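Local coordinates for capsid fiber protein (Bacillus phage phi29, PDB 6QYY) that forms the head fibers of the phage capsid as a trimer, the N-terminal base of which, seen here, probably attaches the fiber to the head, at residues A43-D48 against Q54-P59; D75-G80 against V108-S113. All blocks are in the same frame, centred on the assembly; numbering follows the deposited sequence.

Contact 1 of 2, residues A43-D48 against Q54-P59. With SO4 (sulfate ion), chain G.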
loop_
_atom_site.group_PDB
_atom_site.type_symbol
_atom_site.label_atom_id
_atom_site.label_comp_id
_atom_site.label_asym_id
_atom_site.label_seq_id
_atom_site.Cartn_x
_atom_site.Cartn_y
_atom_site.Cartn_z
ATOM N N ALA A 43 7.383 8.988 12.057
ATOM C CA ALA A 43 6.964 10.102 12.896
ATOM C C ALA A 43 7.050 11.391 12.096
ATOM O O ALA A 43 7.940 11.572 11.264
ATOM C CB ALA A 43 7.823 10.223 14.167
ATOM N N VAL A 44 6.108 12.291 12.331
ATOM C CA VAL A 44 6.232 13.638 11.790
ATOM C C VAL A 44 6.347 14.683 12.876
ATOM O O VAL A 44 6.354 15.882 12.572
ATOM C CB VAL A 44 5.082 13.986 10.828
ATOM C CG1 VAL A 44 5.065 12.995 9.675
ATOM C CG2 VAL A 44 3.761 13.997 11.586
ATOM N N LYS A 45 6.404 14.270 14.133
ATOM C CA LYS A 45 6.660 15.193 15.229
ATOM C C LYS A 45 7.522 14.506 16.272
ATOM O O LYS A 45 7.722 13.291 16.258
ATOM C CB LYS A 45 5.364 15.723 15.852
ATOM C CG LYS A 45 4.376 14.681 16.326
ATOM C CD LYS A 45 3.006 15.354 16.562
ATOM C CE LYS A 45 1.895 14.343 16.818
ATOM N NZ LYS A 45 0.529 14.871 16.503
ATOM N N ASP A 46 8.044 15.318 17.173
ATOM C CA ASP A 46 8.909 14.869 18.251
ATOM C C ASP A 46 8.046 14.612 19.488
ATOM O O ASP A 46 7.219 15.453 19.848
ATOM C CB ASP A 46 9.953 15.961 18.520
ATOM C CG ASP A 46 11.041 15.539 19.494
ATOM O OD1 ASP A 46 10.740 15.318 20.690
ATOM O OD2 ASP A 46 12.224 15.509 19.075
ATOM N N VAL A 47 8.209 13.451 20.123
ATOM C CA VAL A 47 7.449 13.107 21.328
ATOM C C VAL A 47 8.421 12.701 22.432
ATOM O O VAL A 47 9.325 11.889 22.202
ATOM C CB VAL A 47 6.443 11.967 21.090
ATOM C CG1 VAL A 47 5.556 11.803 22.337
ATOM C CG2 VAL A 47 5.589 12.227 19.837
ATOM N N ASP A 48 8.215 13.238 23.632
ATOM C CA ASP A 48 9.071 12.885 24.755
ATOM C C ASP A 48 8.607 11.582 25.392
ATOM O O ASP A 48 7.410 11.280 25.444
ATOM C CB ASP A 48 9.086 14.005 25.796
ATOM C CG ASP A 48 9.606 15.320 25.227
ATOM O OD1 ASP A 48 10.298 15.293 24.179
ATOM O OD2 ASP A 48 9.320 16.380 25.826
ATOM N N GLN A 54 -0.846 11.992 19.366
ATOM C CA GLN A 54 -1.808 11.566 18.360
ATOM C C GLN A 54 -1.034 11.174 17.111
ATOM O O GLN A 54 -0.320 12.004 16.534
ATOM C CB GLN A 54 -2.823 12.669 18.063
ATOM C CG GLN A 54 -3.744 12.335 16.906
ATOM C CD GLN A 54 -5.154 12.859 17.104
ATOM O OE1 GLN A 54 -5.654 12.932 18.232
ATOM N NE2 GLN A 54 -5.807 13.223 16.001
ATOM N N VAL A 55 -1.164 9.915 16.710
ATOM C CA VAL A 55 -0.479 9.392 15.528
ATOM C C VAL A 55 -1.437 9.492 14.352
ATOM O O VAL A 55 -2.483 8.843 14.349
ATOM C CB VAL A 55 -0.041 7.933 15.734
ATOM C CG1 VAL A 55 0.678 7.424 14.477
ATOM C CG2 VAL A 55 0.834 7.781 16.978
ATOM N N ASN A 56 -1.083 10.287 13.342
ATOM C CA ASN A 56 -1.941 10.466 12.178
ATOM C C ASN A 56 -1.355 9.686 11.009
ATOM O O ASN A 56 -0.246 9.978 10.554
ATOM C CB ASN A 56 -2.079 11.948 11.823
ATOM C CG ASN A 56 -2.680 12.763 12.961
ATOM O OD1 ASN A 56 -3.657 12.351 13.589
ATOM N ND2 ASN A 56 -2.084 13.910 13.242
ATOM N N MET A 57 -2.091 8.694 10.523
ATOM C CA MET A 57 -1.593 7.880 9.435
ATOM C C MET A 57 -2.325 8.223 8.143
ATOM O O MET A 57 -3.545 8.426 8.133
ATOM C CB MET A 57 -1.682 6.378 9.756
ATOM C CG MET A 57 -0.783 5.942 10.904
ATOM S SD MET A 57 -1.086 4.284 11.444
ATOM C CE MET A 57 -0.375 3.480 10.006
ATOM N N TYR A 58 -1.546 8.313 7.068
ATOM C CA TYR A 58 -1.937 8.771 5.743
ATOM C C TYR A 58 -1.715 7.674 4.710
ATOM O O TYR A 58 -0.963 6.724 4.956
ATOM C CB TYR A 58 -1.113 10.011 5.357
ATOM C CG TYR A 58 -1.557 11.237 6.121
ATOM C CD1 TYR A 58 -2.641 11.983 5.681
ATOM C CD2 TYR A 58 -0.924 11.620 7.303
ATOM C CE1 TYR A 58 -3.083 13.102 6.379
ATOM C CE2 TYR A 58 -1.359 12.753 8.017
ATOM C CZ TYR A 58 -2.440 13.482 7.542
ATOM O OH TYR A 58 -2.900 14.600 8.214
ATOM N N PRO A 59 -2.362 7.768 3.542
ATOM C CA PRO A 59 -2.129 6.781 2.478
ATOM C C PRO A 59 -0.652 6.656 2.132
ATOM O O PRO A 59 0.108 7.623 2.191
ATOM C CB PRO A 59 -2.942 7.332 1.298
ATOM C CG PRO A 59 -4.077 8.085 1.960
ATOM C CD PRO A 59 -3.439 8.719 3.193
HETATM S S SO4 G . 3.882 11.097 15.186
HETATM O O1 SO4 G . 3.738 9.843 14.411
HETATM O O2 SO4 G . 2.536 11.678 15.384
HETATM O O3 SO4 G . 4.493 10.813 16.508
HETATM O O4 SO4 G . 4.738 12.039 14.429
HETATM O O HOH W 1 -0.074 14.916 19.385
#
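Lys-45 reaches from the 43-48 loop to Gln-54 on strand 52-57, an outermost strand of the mixed five-stranded sheet within this chain, and a sulfate ion lies between loop and strand, beside the lysine chain. The lysine CG sits between the backbone N and the carbonyl carbon (chi1 54°), and from there the chain runs out extended, past the sulfate to the strand. Its NZ gives a hydrogen bond of 3.0 Å to Gln-54 O, arriving in the carbonyl plane on a lone pair with a C=O...N angle of 144°. A water joins the same two residues, taking hydrogen bonds from Lys-45 NZ and Gln-54 N.

The sulfate, probably from the crystallisation liquor, is held from the loop side: its O4 accepts from Lys-45 N at 2.8 Å. The lysine methylenes lie alongside the ion, with CE 3.1 Å from sulfate O2. Gln-54 O also lies 3.1 Å from sulfate O2, two acceptors with no proton in evidence between them; the ammonium, NZ 3.9 Å from O2, probably eases this.

On the strand, Gln-54 turns its amide away from the loop and makes a weak bond from NE2 to Asn-56 OD1, an oxygen that also bonds Ser-4 OG on strand 3-9. Buried Val-55 packs on Phe-5 and Tyr-21, and its CG1, anti to the backbone N, comes to 3.9 Å from sulfate O1.

Contact 2 of 2, residues D75-G80 against V108-S113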
loop_
_atom_site.group_PDB
_atom_site.type_symbol
_atom_site.label_atom_id
_atom_site.label_comp_id
_atom_site.label_asym_id
_atom_site.label_seq_id
_atom_site.Cartn_x
_atom_site.Cartn_y
_atom_site.Cartn_z
ATOM N N ASP A 75 19.097 4.057 -4.068
ATOM C CA ASP A 75 19.484 3.116 -3.020
ATOM C C ASP A 75 18.256 2.441 -2.429
ATOM O O ASP A 75 17.240 3.089 -2.170
ATOM C CB ASP A 75 20.239 3.840 -1.898
ATOM C CG ASP A 75 21.705 4.082 -2.230
ATOM O OD1 ASP A 75 22.183 3.558 -3.261
ATOM O OD2 ASP A 75 22.376 4.805 -1.455
ATOM N N ASN A 76 18.357 1.138 -2.194
ATOM C CA ASN A 76 17.386 0.464 -1.351
ATOM C C ASN A 76 17.693 0.736 0.114
ATOM O O ASN A 76 18.858 0.787 0.518
ATOM C CB ASN A 76 17.391 -1.033 -1.624
ATOM C CG ASN A 76 17.131 -1.341 -3.068
ATOM O OD1 ASN A 76 16.062 -1.019 -3.583
ATOM N ND2 ASN A 76 18.099 -1.962 -3.738
ATOM N N LEU A 77 16.636 0.892 0.907
ATOM C CA LEU A 77 16.734 1.430 2.257
ATOM C C LEU A 77 16.140 0.483 3.287
ATOM O O LEU A 77 15.130 -0.183 3.027
ATOM C CB LEU A 77 15.998 2.776 2.351
ATOM C CG LEU A 77 16.531 3.863 1.427
ATOM C CD1 LEU A 77 15.729 5.151 1.606
ATOM C CD2 LEU A 77 18.017 4.136 1.694
ATOM N N THR A 78 16.756 0.472 4.473
ATOM C CA THR A 78 16.257 -0.182 5.679
ATOM C C THR A 78 16.439 0.765 6.862
ATOM O O THR A 78 16.972 1.867 6.726
ATOM C CB THR A 78 16.995 -1.503 5.948
ATOM O OG1 THR A 78 16.304 -2.241 6.971
ATOM C CG2 THR A 78 18.416 -1.214 6.418
ATOM N N THR A 79 15.999 0.324 8.036
ATOM C CA THR A 79 16.157 1.117 9.245
ATOM C C THR A 79 17.605 1.082 9.729
ATOM O O THR A 79 18.204 0.008 9.841
ATOM C CB THR A 79 15.232 0.582 10.335
ATOM O OG1 THR A 79 13.897 0.525 9.835
ATOM C CG2 THR A 79 15.266 1.481 11.561
ATOM N N GLY A 80 18.170 2.254 10.003
ATOM C CA GLY A 80 19.477 2.382 10.629
ATOM C C GLY A 80 19.383 2.637 12.122
ATOM O O GLY A 80 18.431 2.214 12.789
ATOM N N VAL A 108 15.604 12.368 3.565
ATOM C CA VAL A 108 15.509 11.646 2.297
ATOM C C VAL A 108 14.034 11.388 2.001
ATOM O O VAL A 108 13.228 11.155 2.910
ATOM C CB VAL A 108 16.329 10.339 2.312
ATOM C CG1 VAL A 108 15.661 9.266 3.169
ATOM C CG2 VAL A 108 16.525 9.815 0.882
ATOM N N THR A 109 13.664 11.476 0.729
ATOM C CA THR A 109 12.340 11.066 0.290
ATOM C C THR A 109 12.461 9.683 -0.331
ATOM O O THR A 109 13.257 9.483 -1.258
ATOM C CB THR A 109 11.749 12.043 -0.721
ATOM O OG1 THR A 109 11.763 13.355 -0.165
ATOM C CG2 THR A 109 10.310 11.657 -1.029
ATOM N N LEU A 110 11.680 8.740 0.175
ATOM C CA LEU A 110 11.749 7.359 -0.292
ATOM C C LEU A 110 10.364 6.862 -0.664
ATOM O O LEU A 110 9.354 7.304 -0.106
ATOM C CB LEU A 110 12.339 6.422 0.763
ATOM C CG LEU A 110 11.573 6.302 2.089
ATOM C CD1 LEU A 110 10.599 5.096 2.069
ATOM C CD2 LEU A 110 12.541 6.190 3.257
ATOM N N VAL A 111 10.336 5.941 -1.611
ATOM C CA VAL A 111 9.106 5.310 -2.060
ATOM C C VAL A 111 8.977 3.984 -1.322
ATOM O O VAL A 111 9.892 3.153 -1.349
ATOM C CB VAL A 111 9.120 5.094 -3.584
ATOM C CG1 VAL A 111 7.973 4.186 -3.996
ATOM C CG2 VAL A 111 9.042 6.416 -4.326
ATOM N N ILE A 112 7.844 3.780 -0.665
ATOM C CA ILE A 112 7.646 2.556 0.102
ATOM C C ILE A 112 7.482 1.376 -0.850
ATOM O O ILE A 112 6.633 1.392 -1.753
ATOM C CB ILE A 112 6.429 2.697 1.025
ATOM C CG1 ILE A 112 6.661 3.826 2.022
ATOM C CG2 ILE A 112 6.139 1.381 1.739
ATOM C CD1 ILE A 112 5.348 4.467 2.507
ATOM N N SER A 113 8.289 0.337 -0.638
ATOM C CA SER A 113 8.312 -0.826 -1.519
ATOM C C SER A 113 9.102 -1.941 -0.847
ATOM O O SER A 113 10.232 -1.713 -0.405
ATOM C CB SER A 113 8.939 -0.461 -2.872
ATOM O OG SER A 113 9.075 -1.603 -3.706
#
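Leu-77 of strand 76-79 drives its CD1 methyl against Leu-110 of strand 107-112, on one face of the antiparallel five-stranded sheet of the chain's C-terminal half and across strand 96-98. That strand runs between the two in the sheet order, and no hydrogen bond joins the segments directly. Their nearest CA atoms, those of Leu-77 and Leu-110, are 8.2 Å apart, and side chains alone close the gap.

The tight part is small and entirely apolar. The two leucines cross obliquely, and Leu-77 CD1 touches Leu-110 at two places, CB and CD2, with CD2 at 3.7 Å. In Leu-110, chi1 of 61° sets CG, while chi2 of 94°, away from the usual staggered values, turns CD2 beside the incoming methyl. Ala-98 and Phe-95 add to the apolar surroundings of the leucines.

Packing is looser toward Val-108, which only just meets the same methyl. The three touching residues are buried; the more open positions are at the margins, at Thr-109 and Asp-75, both partly exposed. Thr-109 points away from strand 76-79 and packs on Val-3 of the third subunit, while Asp-75 OD1 bonds Gln-23 NE2 of that same subunit. At the looser end, Val-108 CG1 lies 4.4 Å from Leu-77 CD1.

The two contacts follow one another along the chain: both segments of contact 1 precede both of contact 2, and their centres lie 18 Å apart on opposite sides of the chain's centre. They share no strand. Contact 1 is a surface contact at one margin of the mixed sheet, whereas contact 2 lies buried on the antiparallel sheet, so each belongs to a different half of this all-beta subunit. Their nearest atoms remain about 6 Å apart. The trimer brings the halves together between chains: Val-111, in segment 108-113, packs on Met-57 of the third subunit, a residue of segment 54-59 there, consistent with a fiber base in which one chain's antiparallel sheet packs on its neighbour's mixed sheet.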